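Local coordinates for protein beta-1,4-exocellulase (Thermobifida fusca, PDB 4B4H) that probably cleaves cellulose as a family 6 cellobiohydrolase, hydrolysing beta-1,4-glycosidic bonds through its catalytic domain, one part of a longer protein, at residues A[5-17]-A[62-76]. Residues are numbered along the deposited sequence; the frame is centred on the assembly and turned at random.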
loop_
_atom_site.group_PDB
_atom_site.type_symbol
_atom_site.label_atom_id
_atom_site.label_comp_id
_atom_site.label_asym_id
_atom_site.label_seq_id
_atom_site.Cartn_x
_atom_site.Cartn_y
_atom_site.Cartn_z
ATOM N N ASN A 5 0.903 -11.529 -16.503
ATOM C CA ASN A 5 0.626 -11.460 -15.084
ATOM C C ASN A 5 1.764 -12.166 -14.376
ATOM O O ASN A 5 1.887 -13.382 -14.456
ATOM C CB ASN A 5 -0.702 -12.156 -14.773
ATOM C CG ASN A 5 -1.090 -12.059 -13.310
ATOM O OD1 ASN A 5 -0.278 -11.673 -12.451
ATOM N ND2 ASN A 5 -2.329 -12.424 -13.013
ATOM N N PRO A 6 2.635 -11.405 -13.707
ATOM C CA PRO A 6 3.809 -12.076 -13.145
ATOM C C PRO A 6 3.483 -13.074 -12.037
ATOM O O PRO A 6 4.307 -13.928 -11.726
ATOM C CB PRO A 6 4.657 -10.923 -12.592
ATOM C CG PRO A 6 3.718 -9.751 -12.484
ATOM C CD PRO A 6 2.715 -9.938 -13.573
ATOM N N PHE A 7 2.299 -12.954 -11.440
ATOM C CA PHE A 7 1.844 -13.867 -10.395
ATOM C C PHE A 7 1.262 -15.168 -10.950
ATOM O O PHE A 7 1.142 -16.160 -10.227
ATOM C CB PHE A 7 0.826 -13.151 -9.493
ATOM C CG PHE A 7 1.413 -11.993 -8.750
ATOM C CD1 PHE A 7 2.051 -12.179 -7.521
ATOM C CD2 PHE A 7 1.346 -10.708 -9.287
ATOM C CE1 PHE A 7 2.603 -11.096 -6.838
ATOM C CE2 PHE A 7 1.906 -9.628 -8.613
ATOM C CZ PHE A 7 2.529 -9.824 -7.390
ATOM N N GLU A 8 0.922 -15.159 -12.235
ATOM C CA GLU A 8 0.303 -16.315 -12.887
ATOM C C GLU A 8 1.329 -17.442 -13.100
ATOM O O GLU A 8 2.409 -17.207 -13.651
ATOM C CB GLU A 8 -0.341 -15.880 -14.196
ATOM C CG GLU A 8 -1.009 -16.986 -14.986
ATOM C CD GLU A 8 -1.843 -16.447 -16.130
ATOM O OE1 GLU A 8 -1.478 -15.412 -16.718
ATOM O OE2 GLU A 8 -2.868 -17.071 -16.454
ATOM N N GLY A 9 0.995 -18.644 -12.624
ATOM C CA GLY A 9 1.868 -19.816 -12.757
ATOM C C GLY A 9 3.232 -19.692 -12.098
ATOM O O GLY A 9 4.215 -20.273 -12.566
ATOM N N ALA A 10 3.296 -18.919 -11.021
ATOM C CA ALA A 10 4.532 -18.698 -10.296
ATOM C C ALA A 10 4.385 -19.090 -8.832
ATOM O O ALA A 10 3.322 -18.907 -8.242
ATOM C CB ALA A 10 4.939 -17.235 -10.408
ATOM N N LYS A 11 5.449 -19.649 -8.258
ATOM C CA LYS A 11 5.593 -19.728 -6.810
ATOM C C LYS A 11 5.825 -18.309 -6.278
ATOM O O LYS A 11 6.320 -17.446 -7.006
ATOM C CB LYS A 11 6.795 -20.600 -6.425
ATOM C CG LYS A 11 6.551 -22.107 -6.406
ATOM C CD LYS A 11 7.125 -22.773 -7.644
ATOM C CE LYS A 11 7.906 -24.031 -7.298
ATOM N NZ LYS A 11 8.115 -24.932 -8.468
ATOM N N LEU A 12 5.477 -18.068 -5.023
ATOM C CA LEU A 12 5.721 -16.765 -4.414
ATOM C C LEU A 12 6.828 -16.834 -3.360
ATOM O O LEU A 12 6.885 -17.764 -2.558
ATOM C CB LEU A 12 4.433 -16.167 -3.816
ATOM C CG LEU A 12 3.101 -16.356 -4.570
ATOM C CD1 LEU A 12 1.932 -15.844 -3.728
ATOM C CD2 LEU A 12 3.101 -15.723 -5.962
ATOM N N TYR A 13 7.700 -15.826 -3.369
ATOM C CA TYR A 13 8.783 -15.700 -2.385
ATOM C C TYR A 13 8.270 -15.754 -0.944
ATOM O O TYR A 13 7.254 -15.139 -0.637
ATOM C CB TYR A 13 9.500 -14.359 -2.581
ATOM C CG TYR A 13 10.693 -14.151 -1.683
ATOM C CD1 TYR A 13 11.797 -14.993 -1.765
ATOM C CD2 TYR A 13 10.714 -13.125 -0.729
ATOM C CE1 TYR A 13 12.897 -14.814 -0.951
ATOM C CE2 TYR A 13 11.818 -12.934 0.096
ATOM C CZ TYR A 13 12.905 -13.802 -0.018
ATOM O OH TYR A 13 14.034 -13.662 0.760
ATOM N N VAL A 14 8.987 -16.462 -0.071
ATOM C CA VAL A 14 8.726 -16.403 1.380
ATOM C C VAL A 14 9.954 -15.788 2.056
ATOM O O VAL A 14 11.070 -16.301 1.941
ATOM C CB VAL A 14 8.380 -17.789 1.995
ATOM C CG1 VAL A 14 8.067 -17.678 3.483
ATOM C CG2 VAL A 14 7.187 -18.406 1.279
ATOM N N ASN A 15 9.747 -14.681 2.758
ATOM C CA ASN A 15 10.853 -13.962 3.383
ATOM C C ASN A 15 11.229 -14.668 4.671
ATOM O O ASN A 15 10.430 -14.682 5.617
ATOM C CB ASN A 15 10.467 -12.505 3.644
ATOM C CG ASN A 15 11.565 -11.707 4.332
ATOM O OD1 ASN A 15 12.582 -12.260 4.755
ATOM N ND2 ASN A 15 11.357 -10.404 4.461
ATOM N N PRO A 16 12.437 -15.275 4.712
ATOM C CA PRO A 16 12.809 -16.083 5.875
ATOM C C PRO A 16 12.844 -15.246 7.151
ATOM O O PRO A 16 12.469 -15.733 8.212
ATOM C CB PRO A 16 14.231 -16.563 5.547
ATOM C CG PRO A 16 14.441 -16.281 4.097
ATOM C CD PRO A 16 13.568 -15.105 3.781
ATOM N N VAL A 17 13.278 -13.993 7.027
ATOM C CA VAL A 17 13.310 -13.058 8.150
ATOM C C VAL A 17 11.908 -12.894 8.753
ATOM O O VAL A 17 11.691 -13.175 9.940
ATOM C CB VAL A 17 13.888 -11.681 7.725
ATOM C CG1 VAL A 17 14.010 -10.744 8.920
ATOM C CG2 VAL A 17 15.247 -11.849 7.065
ATOM N N HIS A 62 18.047 -11.288 -0.525
ATOM C CA HIS A 62 16.673 -11.753 -0.777
ATOM C C HIS A 62 16.492 -12.324 -2.155
ATOM O O HIS A 62 15.717 -13.261 -2.350
ATOM C CB HIS A 62 15.649 -10.637 -0.587
ATOM C CG HIS A 62 15.381 -10.286 0.854
ATOM N ND1 HIS A 62 14.652 -11.081 1.669
ATOM C CD2 HIS A 62 15.755 -9.181 1.614
ATOM C CE1 HIS A 62 14.556 -10.510 2.884
ATOM N NE2 HIS A 62 15.245 -9.354 2.856
ATOM N N LEU A 63 17.169 -11.746 -3.143
ATOM C CA LEU A 63 17.017 -12.228 -4.516
ATOM C C LEU A 63 17.633 -13.611 -4.736
ATOM O O LEU A 63 17.045 -14.458 -5.421
ATOM C CB LEU A 63 17.567 -11.204 -5.513
ATOM C CG LEU A 63 16.810 -9.869 -5.538
ATOM C CD1 LEU A 63 17.520 -8.937 -6.501
ATOM C CD2 LEU A 63 15.350 -10.051 -5.925
ATOM N N GLU A 64 18.802 -13.826 -4.141
ATOM C CA GLU A 64 19.452 -15.139 -4.081
ATOM C C GLU A 64 18.553 -16.180 -3.425
ATOM O O GLU A 64 18.451 -17.307 -3.906
ATOM C CB GLU A 64 20.796 -15.043 -3.351
ATOM C CG GLU A 64 21.861 -14.323 -4.165
ATOM C CD GLU A 64 23.256 -14.426 -3.580
ATOM O OE1 GLU A 64 23.388 -14.694 -2.369
ATOM O OE2 GLU A 64 24.229 -14.215 -4.339
ATOM N N GLU A 65 17.898 -15.797 -2.331
ATOM C CA GLU A 65 16.966 -16.700 -1.660
ATOM C C GLU A 65 15.774 -17.012 -2.564
ATOM O O GLU A 65 15.329 -18.169 -2.652
ATOM C CB GLU A 65 16.541 -16.134 -0.297
ATOM C CG GLU A 65 15.530 -16.977 0.485
ATOM C CD GLU A 65 16.067 -18.331 0.958
ATOM O OE1 GLU A 65 17.258 -18.633 0.737
ATOM O OE2 GLU A 65 15.287 -19.109 1.559
ATOM N N ALA A 66 15.249 -15.992 -3.250
ATOM C CA ALA A 66 14.151 -16.220 -4.194
ATOM C C ALA A 66 14.514 -17.220 -5.310
ATOM O O ALA A 66 13.698 -18.082 -5.688
ATOM C CB ALA A 66 13.657 -14.904 -4.790
ATOM N N VAL A 67 15.734 -17.091 -5.834
ATOM C CA VAL A 67 16.260 -17.992 -6.872
ATOM C C VAL A 67 16.298 -19.425 -6.331
ATOM O O VAL A 67 15.803 -20.361 -6.971
ATOM C CB VAL A 67 17.655 -17.525 -7.366
ATOM C CG1 VAL A 67 18.378 -18.620 -8.118
ATOM C CG2 VAL A 67 17.512 -16.306 -8.257
ATOM N N ARG A 68 16.848 -19.581 -5.133
ATOM C CA ARG A 68 16.890 -20.883 -4.483
ATOM C C ARG A 68 15.495 -21.481 -4.319
ATOM O O ARG A 68 15.283 -22.649 -4.647
ATOM C CB ARG A 68 17.615 -20.773 -3.149
ATOM C CG ARG A 68 17.791 -22.081 -2.393
ATOM C CD ARG A 68 18.616 -21.856 -1.132
ATOM N NE ARG A 68 20.028 -21.663 -1.450
ATOM C CZ ARG A 68 20.637 -20.482 -1.572
ATOM N NH1 ARG A 68 19.962 -19.345 -1.405
ATOM N NH2 ARG A 68 21.926 -20.444 -1.876
ATOM N N GLN A 69 14.536 -20.677 -3.855
ATOM C CA GLN A 69 13.164 -21.168 -3.659
ATOM C C GLN A 69 12.446 -21.532 -4.959
ATOM O O GLN A 69 11.486 -22.301 -4.934
ATOM C CB GLN A 69 12.313 -20.139 -2.897
ATOM C CG GLN A 69 12.730 -19.902 -1.463
ATOM C CD GLN A 69 11.929 -18.797 -0.791
ATOM O OE1 GLN A 69 10.845 -18.411 -1.252
ATOM N NE2 GLN A 69 12.478 -18.256 0.279
ATOM N N SER A 70 12.907 -20.976 -6.085
ATOM C CA SER A 70 12.277 -21.186 -7.388
ATOM C C SER A 70 12.456 -22.603 -7.920
ATOM O O SER A 70 11.548 -23.143 -8.538
ATOM C CB SER A 70 12.794 -20.172 -8.414
ATOM O OG SER A 70 14.046 -20.550 -8.964
ATOM N N GLY A 71 13.625 -23.191 -7.679
ATOM C CA GLY A 71 13.951 -24.524 -8.197
ATOM C C GLY A 71 14.050 -24.621 -9.711
ATOM O O GLY A 71 14.202 -25.712 -10.257
ATOM N N GLY A 72 13.968 -23.485 -10.398
ATOM C CA GLY A 72 13.998 -23.480 -11.854
ATOM C C GLY A 72 12.662 -23.148 -12.499
ATOM O O GLY A 72 12.615 -22.870 -13.695
ATOM N N ASP A 73 11.586 -23.186 -11.709
ATOM C CA ASP A 73 10.244 -22.802 -12.166
ATOM C C ASP A 73 9.997 -21.320 -11.864
ATOM O O ASP A 73 10.713 -20.745 -11.034
ATOM C CB ASP A 73 9.177 -23.643 -11.458
ATOM C CG ASP A 73 9.344 -25.136 -11.700
ATOM O OD1 ASP A 73 9.297 -25.567 -12.873
ATOM O OD2 ASP A 73 9.520 -25.877 -10.705
ATOM N N PRO A 74 8.999 -20.694 -12.530
ATOM C CA PRO A 74 8.743 -19.274 -12.240
ATOM C C PRO A 74 8.459 -18.976 -10.761
ATOM O O PRO A 74 7.726 -19.713 -10.117
ATOM C CB PRO A 74 7.530 -18.949 -13.118
ATOM C CG PRO A 74 7.630 -19.912 -14.265
ATOM C CD PRO A 74 8.169 -21.178 -13.656
ATOM N N LEU A 75 9.066 -17.911 -10.233
ATOM C CA LEU A 75 8.825 -17.442 -8.869
ATOM C C LEU A 75 8.807 -15.917 -8.849
ATOM O O LEU A 75 9.512 -15.284 -9.638
ATOM C CB LEU A 75 9.876 -17.993 -7.884
ATOM C CG LEU A 75 9.658 -17.632 -6.397
ATOM C CD1 LEU A 75 9.977 -18.787 -5.455
ATOM C CD2 LEU A 75 10.461 -16.393 -6.009
ATOM N N THR A 76 8.040 -15.360 -7.903
ATOM C CA THR A 76 7.724 -13.948 -7.846
ATOM C C THR A 76 8.018 -13.394 -6.457
ATOM O O THR A 76 7.509 -13.893 -5.444
ATOM C CB THR A 76 6.256 -13.742 -8.250
ATOM O OG1 THR A 76 6.086 -14.257 -9.569
ATOM C CG2 THR A 76 5.864 -12.265 -8.240
HETATM O O HOH W 1 6.286 -22.102 -10.946
HETATM O O HOH W 2 8.584 -19.815 -2.295
#
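Strand 11-12 pairs in parallel with the start of strand 75-81 in the main sheet of this glycoside hydrolase family 6 domain, and Lys11 and Leu75 are bridge partners. Lys11 N donates to Pro74 O at 2.9 Å. Thr76 N then reaches Lys11 O, and Tyr13 N meets Thr76 O in an almost straight bond. Lys11 NZ forms a salt bridge with Asp73 OD2 at 2.8 Å, at the turn that leads into the strand. Thr76 uses both branches. Its OG1 donates to Pro6 O at 2.8 Å, from above the carbonyl plane, while CG2 lies over one face of the Phe7 ring in a CH-pi contact. Arg128 of strand 127-133, beside 75-81, also hydrogen-bonds Pro6 O.

Farther along, Tyr13 packs on helix 59-70. With CG anti to the backbone N (chi1 -176°), the ring reaches across to the helix and brings CD1 to 3.6 Å from Ala66 CB. Its OH hydrogen-bonds His62 ND1 at 2.8 Å, at the edge of the imidazole. The two ring planes stand nearly perpendicular, at 82°. The Gln69 amide is turned within 8° of the Tyr13 ring plane and grips the backbone of Val14 twice. OE1 accepts from Val14 N at 2.9 Å, and NE2 donates to Val14 O at 2.9 Å; both bonds use an in-plane lone pair. NE2 also donates to Glu65 OE2, which helps fix the amide rotation. An alanine at Gln69 would probably leave Val14 N and O without these mates and the Glu65 carboxylate freer to turn. A short strand, 11-12, joined in parallel to strand 75-81 and braced on helix 59-70 before it, fits the distorted, incomplete alpha/beta barrel of family 6.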